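Local atomic coordinates of CytC3 (Streptomyces, PDB entry 3GJA), a protein that is a nonheme iron halogenase of the phytanoyl-CoA dioxygenase family, probably chlorinating an aliphatic carbon of a carrier-bound amino acid during biosynthesis. Residues A[20-25]-A[233-238]; A[82-88]-A[312-317]; A[263-267]-A[294-300]. All coordinates share one frame; numbering follows the deposited sequence.

Interaction 1: residues A[20-25]-A[233-238]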
loop_
_atom_site.group_PDB
_atom_site.type_symbol
_atom_site.label_atom_id
_atom_site.label_comp_id
_atom_site.label_asym_id
_atom_site.label_seq_id
_atom_site.Cartn_x
_atom_site.Cartn_y
_atom_site.Cartn_z
ATOM N N PHE A 20 7.893 -15.336 4.234
ATOM C CA PHE A 20 7.787 -14.139 3.415
ATOM C C PHE A 20 9.019 -13.998 2.533
ATOM O O PHE A 20 8.928 -13.597 1.373
ATOM C CB PHE A 20 7.667 -12.898 4.297
ATOM C CG PHE A 20 7.580 -11.619 3.519
ATOM C CD1 PHE A 20 6.348 -11.131 3.094
ATOM C CD2 PHE A 20 8.734 -10.917 3.182
ATOM C CE1 PHE A 20 6.266 -9.958 2.343
ATOM C CE2 PHE A 20 8.663 -9.748 2.434
ATOM C CZ PHE A 20 7.426 -9.265 2.011
ATOM N N GLU A 21 10.179 -14.317 3.092
ATOM C CA GLU A 21 11.419 -14.210 2.344
ATOM C C GLU A 21 11.455 -15.135 1.138
ATOM O O GLU A 21 12.045 -14.798 0.116
ATOM C CB GLU A 21 12.621 -14.491 3.248
ATOM C CG GLU A 21 12.895 -13.380 4.246
ATOM C CD GLU A 21 14.155 -13.612 5.064
ATOM O OE1 GLU A 21 14.497 -12.729 5.883
ATOM O OE2 GLU A 21 14.801 -14.674 4.894
ATOM N N ARG A 22 10.830 -16.299 1.234
ATOM C CA ARG A 22 10.856 -17.193 0.090
ATOM C C ARG A 22 9.711 -16.969 -0.891
ATOM O O ARG A 22 9.856 -17.264 -2.076
ATOM C CB ARG A 22 10.884 -18.658 0.537
ATOM C CG ARG A 22 9.705 -19.114 1.360
ATOM C CD ARG A 22 9.718 -20.635 1.506
ATOM N NE ARG A 22 8.758 -21.088 2.508
ATOM C CZ ARG A 22 9.013 -21.166 3.811
ATOM N NH1 ARG A 22 10.210 -20.831 4.283
ATOM N NH2 ARG A 22 8.065 -21.570 4.649
ATOM N N ASP A 23 8.591 -16.428 -0.414
ATOM C CA ASP A 23 7.436 -16.197 -1.278
ATOM C C ASP A 23 7.270 -14.779 -1.811
ATOM O O ASP A 23 6.693 -14.584 -2.876
ATOM C CB ASP A 23 6.146 -16.593 -0.563
ATOM C CG ASP A 23 6.074 -18.064 -0.279
ATOM O OD1 ASP A 23 6.851 -18.818 -0.899
ATOM O OD2 ASP A 23 5.233 -18.469 0.548
ATOM N N GLY A 24 7.762 -13.794 -1.076
ATOM C CA GLY A 24 7.618 -12.420 -1.518
ATOM C C GLY A 24 6.294 -11.851 -1.035
ATOM O O GLY A 24 5.948 -10.712 -1.334
ATOM N N TYR A 25 5.543 -12.657 -0.295
ATOM C CA TYR A 25 4.262 -12.222 0.247
ATOM C C TYR A 25 3.894 -13.095 1.432
ATOM O O TYR A 25 4.551 -14.097 1.710
ATOM C CB TYR A 25 3.145 -12.340 -0.793
ATOM C CG TYR A 25 2.841 -13.769 -1.174
ATOM C CD1 TYR A 25 3.591 -14.419 -2.151
ATOM C CD2 TYR A 25 1.843 -14.492 -0.518
ATOM C CE1 TYR A 25 3.362 -15.748 -2.465
ATOM C CE2 TYR A 25 1.607 -15.831 -0.825
ATOM C CZ TYR A 25 2.373 -16.449 -1.800
ATOM O OH TYR A 25 2.172 -17.774 -2.109
ATOM N N ILE A 233 0.268 -9.163 2.569
ATOM C CA ILE A 233 1.420 -8.287 2.538
ATOM C C ILE A 233 2.383 -8.839 1.503
ATOM O O ILE A 233 2.664 -10.043 1.486
ATOM C CB ILE A 233 2.108 -8.222 3.923
ATOM C CG1 ILE A 233 1.089 -7.777 4.984
ATOM C CG2 ILE A 233 3.298 -7.254 3.872
ATOM C CD1 ILE A 233 1.658 -7.653 6.387
ATOM N N PHE A 234 2.887 -7.964 0.640
ATOM C CA PHE A 234 3.805 -8.393 -0.404
ATOM C C PHE A 234 4.666 -7.267 -0.936
ATOM O O PHE A 234 4.308 -6.088 -0.840
ATOM C CB PHE A 234 3.016 -8.978 -1.580
ATOM C CG PHE A 234 1.999 -8.023 -2.173
ATOM C CD1 PHE A 234 0.704 -7.950 -1.662
ATOM C CD2 PHE A 234 2.335 -7.206 -3.252
ATOM C CE1 PHE A 234 -0.248 -7.083 -2.221
ATOM C CE2 PHE A 234 1.392 -6.330 -3.821
ATOM C CZ PHE A 234 0.097 -6.271 -3.303
ATOM N N TRP A 235 5.810 -7.634 -1.501
ATOM C CA TRP A 235 6.684 -6.655 -2.121
ATOM C C TRP A 235 5.898 -6.208 -3.348
ATOM O O TRP A 235 5.306 -7.035 -4.042
ATOM C CB TRP A 235 7.990 -7.303 -2.575
ATOM C CG TRP A 235 9.026 -7.424 -1.510
ATOM C CD1 TRP A 235 9.511 -8.578 -0.963
ATOM C CD2 TRP A 235 9.755 -6.351 -0.901
ATOM N NE1 TRP A 235 10.500 -8.291 -0.058
ATOM C CE2 TRP A 235 10.672 -6.930 0.001
ATOM C CE3 TRP A 235 9.721 -4.955 -1.031
ATOM C CZ2 TRP A 235 11.554 -6.164 0.773
ATOM C CZ3 TRP A 235 10.600 -4.190 -0.263
ATOM C CH2 TRP A 235 11.504 -4.799 0.628
ATOM N N SER A 236 5.884 -4.907 -3.608
ATOM C CA SER A 236 5.157 -4.364 -4.748
ATOM C C SER A 236 5.511 -5.046 -6.075
ATOM O O SER A 236 4.687 -5.099 -6.991
ATOM C CB SER A 236 5.438 -2.867 -4.863
ATOM O OG SER A 236 6.840 -2.630 -4.891
ATOM N N ASN A 237 6.729 -5.568 -6.175
ATOM C CA ASN A 237 7.191 -6.214 -7.403
ATOM C C ASN A 237 7.098 -7.741 -7.412
ATOM O O ASN A 237 7.662 -8.393 -8.288
ATOM C CB ASN A 237 8.632 -5.791 -7.694
ATOM C CG ASN A 237 9.602 -6.246 -6.624
ATOM O OD1 ASN A 237 9.317 -6.148 -5.430
ATOM N ND2 ASN A 237 10.765 -6.737 -7.045
ATOM N N THR A 238 6.386 -8.313 -6.447
ATOM C CA THR A 238 6.252 -9.762 -6.393
ATOM C C THR A 238 5.413 -10.276 -7.557
ATOM O O THR A 238 4.420 -9.664 -7.946
ATOM C CB THR A 238 5.601 -10.213 -5.071
ATOM O OG1 THR A 238 6.454 -9.844 -3.981
ATOM C CG2 THR A 238 5.388 -11.719 -5.060
#

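Interaction 2: residues A[82-88]-A[312-317]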
loop_
_atom_site.group_PDB
_atom_site.type_symbol
_atom_site.label_atom_id
_atom_site.label_comp_id
_atom_site.label_asym_id
_atom_site.label_seq_id
_atom_site.Cartn_x
_atom_site.Cartn_y
_atom_site.Cartn_z
ATOM N N MET A 82 -1.509 3.479 10.357
ATOM C CA MET A 82 -0.761 3.509 11.619
ATOM C C MET A 82 -0.965 2.241 12.455
ATOM O O MET A 82 -0.247 2.003 13.424
ATOM C CB MET A 82 -1.199 4.721 12.462
ATOM C CG MET A 82 -0.732 6.082 11.945
ATOM S SD MET A 82 1.079 6.193 11.875
ATOM C CE MET A 82 1.490 6.577 13.599
ATOM N N ARG A 83 -1.954 1.437 12.084
ATOM C CA ARG A 83 -2.279 0.219 12.819
ATOM C C ARG A 83 -1.132 -0.718 13.192
ATOM O O ARG A 83 -0.341 -1.130 12.343
ATOM C CB ARG A 83 -3.346 -0.566 12.054
ATOM C CG ARG A 83 -4.749 -0.162 12.424
ATOM C CD ARG A 83 -5.098 -0.770 13.765
ATOM N NE ARG A 83 -6.130 -0.014 14.451
ATOM C CZ ARG A 83 -6.833 -0.479 15.477
ATOM N NH1 ARG A 83 -6.611 -1.706 15.936
ATOM N NH2 ARG A 83 -7.761 0.284 16.038
ATOM N N PRO A 84 -1.027 -1.061 14.488
ATOM C CA PRO A 84 0.022 -1.959 14.981
ATOM C C PRO A 84 -0.033 -3.285 14.227
ATOM O O PRO A 84 1.001 -3.884 13.915
ATOM C CB PRO A 84 -0.337 -2.127 16.455
ATOM C CG PRO A 84 -0.940 -0.803 16.796
ATOM C CD PRO A 84 -1.824 -0.524 15.607
ATOM N N GLU A 85 -1.254 -3.736 13.943
ATOM C CA GLU A 85 -1.465 -4.985 13.219
ATOM C C GLU A 85 -0.788 -4.936 11.851
ATOM O O GLU A 85 -0.451 -5.973 11.276
ATOM C CB GLU A 85 -2.962 -5.268 13.068
ATOM C CG GLU A 85 -3.672 -5.484 14.401
ATOM C CD GLU A 85 -4.175 -4.194 15.037
ATOM O OE1 GLU A 85 -3.590 -3.117 14.800
ATOM O OE2 GLU A 85 -5.163 -4.263 15.791
ATOM N N ILE A 86 -0.589 -3.732 11.326
ATOM C CA ILE A 86 0.090 -3.589 10.049
ATOM C C ILE A 86 1.559 -3.243 10.272
ATOM O O ILE A 86 2.453 -3.961 9.818
ATOM C CB ILE A 86 -0.549 -2.490 9.174
ATOM C CG1 ILE A 86 -1.916 -2.951 8.666
ATOM C CG2 ILE A 86 0.354 -2.174 7.987
ATOM C CD1 ILE A 86 -2.638 -1.910 7.811
ATOM N N VAL A 87 1.793 -2.146 10.985
ATOM C CA VAL A 87 3.137 -1.654 11.269
ATOM C C VAL A 87 4.080 -2.646 11.951
ATOM O O VAL A 87 5.238 -2.767 11.557
ATOM C CB VAL A 87 3.060 -0.355 12.098
ATOM C CG1 VAL A 87 4.447 0.055 12.564
ATOM C CG2 VAL A 87 2.441 0.748 11.255
ATOM N N ASP A 88 3.613 -3.357 12.971
ATOM C CA ASP A 88 4.495 -4.320 13.623
ATOM C C ASP A 88 4.908 -5.416 12.644
ATOM O O ASP A 88 6.038 -5.905 12.686
ATOM C CB ASP A 88 3.826 -4.975 14.838
ATOM C CG ASP A 88 3.575 -4.000 15.974
ATOM O OD1 ASP A 88 4.202 -2.920 15.992
ATOM O OD2 ASP A 88 2.752 -4.331 16.855
ATOM N N PHE A 312 0.160 11.969 13.784
ATOM C CA PHE A 312 0.825 10.687 13.562
ATOM C C PHE A 312 1.964 10.553 14.564
ATOM O O PHE A 312 3.022 11.164 14.395
ATOM C CB PHE A 312 1.397 10.608 12.147
ATOM C CG PHE A 312 0.357 10.607 11.062
ATOM C CD1 PHE A 312 -0.501 9.519 10.900
ATOM C CD2 PHE A 312 0.237 11.692 10.201
ATOM C CE1 PHE A 312 -1.466 9.513 9.892
ATOM C CE2 PHE A 312 -0.723 11.697 9.192
ATOM C CZ PHE A 312 -1.578 10.604 9.036
ATOM N N VAL A 313 1.751 9.760 15.606
ATOM C CA VAL A 313 2.775 9.572 16.620
ATOM C C VAL A 313 3.449 8.224 16.414
ATOM O O VAL A 313 2.837 7.179 16.613
ATOM C CB VAL A 313 2.167 9.665 18.044
ATOM C CG1 VAL A 313 3.273 9.669 19.091
ATOM C CG2 VAL A 313 1.336 10.935 18.161
ATOM N N PRO A 314 4.725 8.234 16.008
ATOM C CA PRO A 314 5.476 6.999 15.769
ATOM C C PRO A 314 5.368 5.989 16.896
ATOM O O PRO A 314 5.568 6.317 18.061
ATOM C CB PRO A 314 6.904 7.497 15.568
ATOM C CG PRO A 314 6.703 8.840 14.955
ATOM C CD PRO A 314 5.574 9.417 15.776
ATOM N N ARG A 315 5.050 4.754 16.535
ATOM C CA ARG A 315 4.921 3.669 17.493
ATOM C C ARG A 315 6.301 3.114 17.861
ATOM O O ARG A 315 7.205 3.079 17.033
ATOM C CB ARG A 315 4.054 2.568 16.882
ATOM C CG ARG A 315 3.986 1.266 17.658
ATOM C CD ARG A 315 3.023 0.308 16.951
ATOM N NE ARG A 315 3.058 -1.043 17.502
ATOM C CZ ARG A 315 2.431 -1.427 18.608
ATOM N NH1 ARG A 315 1.704 -0.561 19.302
ATOM N NH2 ARG A 315 2.538 -2.684 19.020
ATOM N N GLN A 316 6.454 2.684 19.108
ATOM C CA GLN A 316 7.712 2.119 19.571
ATOM C C GLN A 316 7.410 0.821 20.312
ATOM O O GLN A 316 6.454 0.755 21.086
ATOM C CB GLN A 316 8.428 3.081 20.535
ATOM C CG GLN A 316 8.584 4.525 20.056
ATOM C CD GLN A 316 9.380 4.639 18.770
ATOM O OE1 GLN A 316 10.209 3.783 18.464
ATOM N NE2 GLN A 316 9.142 5.708 18.016
ATOM N N ILE A 317 8.217 -0.206 20.068
ATOM C CA ILE A 317 8.051 -1.493 20.743
ATOM C C ILE A 317 9.363 -1.913 21.434
ATOM O O ILE A 317 10.360 -1.158 21.317
ATOM C CB ILE A 317 7.627 -2.605 19.749
ATOM C CG1 ILE A 317 8.651 -2.715 18.620
ATOM C CG2 ILE A 317 6.241 -2.311 19.193
ATOM C CD1 ILE A 317 8.283 -3.747 17.575
#

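Interaction 3: residues A[263-267]-A[294-300]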
loop_
_atom_site.group_PDB
_atom_site.type_symbol
_atom_site.label_atom_id
_atom_site.label_comp_id
_atom_site.label_asym_id
_atom_site.label_seq_id
_atom_site.Cartn_x
_atom_site.Cartn_y
_atom_site.Cartn_z
ATOM N N THR A 263 13.014 4.435 6.414
ATOM C CA THR A 263 13.470 5.832 6.367
ATOM C C THR A 263 14.654 6.150 5.439
ATOM O O THR A 263 14.753 7.248 4.893
ATOM C CB THR A 263 13.837 6.336 7.785
ATOM O OG1 THR A 263 14.710 5.389 8.420
ATOM C CG2 THR A 263 12.586 6.522 8.634
ATOM N N GLN A 264 15.556 5.196 5.284
ATOM C CA GLN A 264 16.730 5.369 4.439
ATOM C C GLN A 264 16.348 5.526 2.973
ATOM O O GLN A 264 17.155 5.969 2.151
ATOM C CB GLN A 264 17.633 4.159 4.604
ATOM C CG GLN A 264 16.971 3.069 5.441
ATOM C CD GLN A 264 17.016 1.732 4.765
ATOM O OE1 GLN A 264 16.527 0.742 5.293
ATOM N NE2 GLN A 264 17.608 1.693 3.579
ATOM N N VAL A 265 15.112 5.164 2.645
ATOM C CA VAL A 265 14.649 5.258 1.269
ATOM C C VAL A 265 14.162 6.652 0.898
ATOM O O VAL A 265 13.533 7.343 1.703
ATOM C CB VAL A 265 13.519 4.245 1.004
ATOM C CG1 VAL A 265 12.969 4.422 -0.416
ATOM C CG2 VAL A 265 14.044 2.838 1.205
ATOM N N GLN A 266 14.455 7.062 -0.329
ATOM C CA GLN A 266 14.018 8.363 -0.802
ATOM C C GLN A 266 12.701 8.250 -1.568
ATOM O O GLN A 266 12.559 7.439 -2.490
ATOM C CB GLN A 266 15.081 8.990 -1.695
ATOM C CG GLN A 266 16.402 9.216 -0.998
ATOM C CD GLN A 266 17.312 10.117 -1.798
ATOM O OE1 GLN A 266 17.067 11.318 -1.915
ATOM N NE2 GLN A 266 18.363 9.540 -2.367
ATOM N N VAL A 267 11.744 9.076 -1.176
ATOM C CA VAL A 267 10.433 9.090 -1.791
ATOM C C VAL A 267 10.345 10.282 -2.717
ATOM O O VAL A 267 10.683 11.401 -2.339
ATOM C CB VAL A 267 9.341 9.173 -0.714
ATOM C CG1 VAL A 267 7.959 9.304 -1.353
ATOM C CG2 VAL A 267 9.414 7.932 0.160
ATOM N N VAL A 294 12.161 6.282 14.345
ATOM C CA VAL A 294 12.532 7.683 14.167
ATOM C C VAL A 294 13.112 7.861 12.781
ATOM O O VAL A 294 13.468 6.886 12.125
ATOM C CB VAL A 294 13.630 8.120 15.160
ATOM C CG1 VAL A 294 13.103 8.105 16.588
ATOM C CG2 VAL A 294 14.844 7.196 15.013
ATOM N N ASP A 295 13.232 9.114 12.353
ATOM C CA ASP A 295 13.780 9.421 11.040
ATOM C C ASP A 295 15.112 10.144 11.171
ATOM O O ASP A 295 15.156 11.346 11.433
ATOM C CB ASP A 295 12.794 10.277 10.238
ATOM C CG ASP A 295 13.352 10.699 8.890
ATOM O OD1 ASP A 295 14.296 10.039 8.409
ATOM O OD2 ASP A 295 12.846 11.684 8.309
ATOM N N GLU A 296 16.192 9.389 10.988
ATOM C CA GLU A 296 17.550 9.912 11.080
ATOM C C GLU A 296 18.011 10.505 9.760
ATOM O O GLU A 296 19.190 10.810 9.611
ATOM C CB GLU A 296 18.523 8.793 11.454
ATOM C CG GLU A 296 18.231 8.101 12.763
ATOM C CD GLU A 296 18.819 6.703 12.808
ATOM O OE1 GLU A 296 18.264 5.810 12.127
ATOM O OE2 GLU A 296 19.836 6.499 13.516
ATOM N N TYR A 297 17.098 10.669 8.807
ATOM C CA TYR A 297 17.477 11.198 7.500
ATOM C C TYR A 297 16.948 12.563 7.102
ATOM O O TYR A 297 17.714 13.418 6.675
ATOM C CB TYR A 297 17.118 10.187 6.404
ATOM C CG TYR A 297 17.876 8.893 6.542
ATOM C CD1 TYR A 297 17.483 7.927 7.463
ATOM C CD2 TYR A 297 19.026 8.659 5.791
ATOM C CE1 TYR A 297 18.221 6.759 7.635
ATOM C CE2 TYR A 297 19.772 7.499 5.955
ATOM C CZ TYR A 297 19.364 6.557 6.875
ATOM O OH TYR A 297 20.096 5.408 7.024
ATOM N N GLY A 298 15.646 12.771 7.207
ATOM C CA GLY A 298 15.101 14.060 6.822
ATOM C C GLY A 298 15.196 14.389 5.336
ATOM O O GLY A 298 15.007 15.543 4.946
ATOM N N HIS A 299 15.476 13.396 4.491
ATOM C CA HIS A 299 15.570 13.653 3.051
ATOM C C HIS A 299 14.243 13.497 2.302
ATOM O O HIS A 299 14.195 13.637 1.079
ATOM C CB HIS A 299 16.634 12.751 2.413
ATOM C CG HIS A 299 16.391 11.287 2.608
ATOM N ND1 HIS A 299 17.365 10.339 2.384
ATOM C CD2 HIS A 299 15.287 10.606 2.999
ATOM C CE1 HIS A 299 16.873 9.137 2.630
ATOM N NE2 HIS A 299 15.614 9.271 3.003
ATOM N N ASN A 300 13.170 13.216 3.036
ATOM C CA ASN A 300 11.851 13.053 2.431
ATOM C C ASN A 300 10.868 14.088 2.955
ATOM O O ASN A 300 11.047 14.615 4.051
ATOM C CB ASN A 300 11.272 11.674 2.756
ATOM C CG ASN A 300 11.982 10.557 2.044
ATOM O OD1 ASN A 300 12.234 10.638 0.846
ATOM N ND2 ASN A 300 12.298 9.497 2.773
HETATM O O HOH W 1 15.950 6.619 10.684
HETATM O O HOH W 2 13.272 9.211 5.802
HETATM O O HOH W 3 13.334 12.347 -1.489
#

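Interaction 1: residues A[20-25]-A[233-238]
At one margin of the antiparallel sheet of this cupin-type beta barrel, the end of helix 14-23 turns into edge strand 25-30 and is fastened to its neighbour, strand 230-235. Tyr25 and Phe234 form an antiparallel, non-hydrogen-bonded pair, and their CB atoms meet at 3.5 Å on one face of the sheet. Gly24 makes the turn out of the helix with positive phi, where a side chain would run into Thr238 OG1. Gly24 O accepts from Trp235 N at 3.1 Å, and Thr238 OG1 lies 2.8 Å from the same oxygen. That hydroxyl is also within bonding range of Trp235 O, inside the type I turn from Trp235 to Thr238. Phe20, with CG anti to the backbone N (chi1 179°), extends from the helix to the strand. The in-plane edge of its ring meets Ile233 O, while CZ lies over a face of the Trp235 indole, the two planes 46° apart. A leucine in place of Phe20 would probably leave this indole face less well covered and lose the edge contact with Ile233 O. Ile147, on the next strand, touches Phe20, Ile233 and Trp235 alike. The closest approach of the two aromatic side chains is Phe20 CE2 to Trp235 NE1, 3.4 Å.

Interaction 2: residues A[82-88]-A[312-317]
A single guanidinium, that of Arg315 near the C-terminal end of the model, is held both flat against a proline and side-on by a carboxylate. The acid is Asp88 in helix 84-94, and the result is a bidentate salt bridge that ties the C-terminal segment to the first turns of that helix. Arg315 NE reaches Asp88 OD1 at 2.7 Å in a nearly straight bond (168°), lying close to the guanidinium plane. The second bond, Arg315 NH2 to Asp88 OD2, is equally short but more bent (132°), with Asp88 OD2 tilted out of the guanidinium plane; the carboxylate and guanidinium planes stand 40° apart. The arginine chain is extended from CG to NE, which carries the charge across to the helix, and Pro84 CB sits over the centre of one guanidinium face, 3.6 Å from Arg315 CZ. Both groups have further partners near the N-terminus: Asp88 OD2 accepts from Phe10 N, and Arg315 NH2 donates to Ala8 O. At the other end of the contact, Met82 makes an oblique Met-aromatic contact with Phe312. Met82 CG meets the edge of the Phe312 ring in its plane, and the bends at chi2 and chi3 turn the sulfur and the methyl beyond it, Met82 CE coming to 3.4 Å from Val313 O.

Interaction 3: residues A[263-267]-A[294-300]
His299 and Asn300 present their flat side chains to the chain at 263-267 in different ways, the imidazole between two apolar groups and the amide between two backbone groups. Gln266 CG lies over one face of the His299 ring, a CH-pi contact of 3.8 Å from that carbon to the ring centroid, and Tyr297 CB covers the opposite face. With chi1 at 58°, His299 CG stands between its own backbone N and carbonyl carbon, and NE2 is brought to Thr263 O at 2.9 Å, the oxygen lying about 29° out of the ring plane; a second bond, to Val265 O, is weak. Asn300 is held more squarely. Its ND2 gives a straight bond of 2.7 Å to Val265 O, which lies in the amide plane, while its OD1 receives Val267 N at 2.6 Å from above that plane. The amide thus bridges an acceptor and a donor two residues apart, and its rotation is fixed. Tyr297 approaches differently again: Gln264 CA sits over the centre of its ring, 3.8 Å from the centroid. Asp295 OD1 accepts from Tyr297 N in an Asx turn. Water 2 joins Thr263 O, Asp295 OD1 and Asn300 ND2, while water 1 links Thr263 OG1 to Val294 O and Glu296. The contact lies where strand 253-262 has ended and short strand 266-267 pairs with strand 132-133; strand 98-108 adjoins it, Leu99 touching Thr263 and Asn300, and Trp101 touching Val267.

How the interactions relate
The three contacts lie round a cupin-type barrel, two joining segments more than 200 residues apart and one joining segments 27 apart. Interaction 1 lies at edge strand 25-30 and interaction 3 just beyond strand 253-262 of the same sheet, their centres about 23 Å apart. Interaction 2 is centred about 21 Å from the centre of interaction 1 and 17 Å from that of interaction 3. Helix 84-94 carries Asp88 of interaction 2 and touches interaction 1 through Leu93 and Ile94. Along the chain interactions 1 and 2 alternate, interaction 1 closes before interaction 3 opens, and interaction 3 is nested within interaction 2. The region after strand 289-290 packs against the turn after strand 253-262 and against helix 84-94.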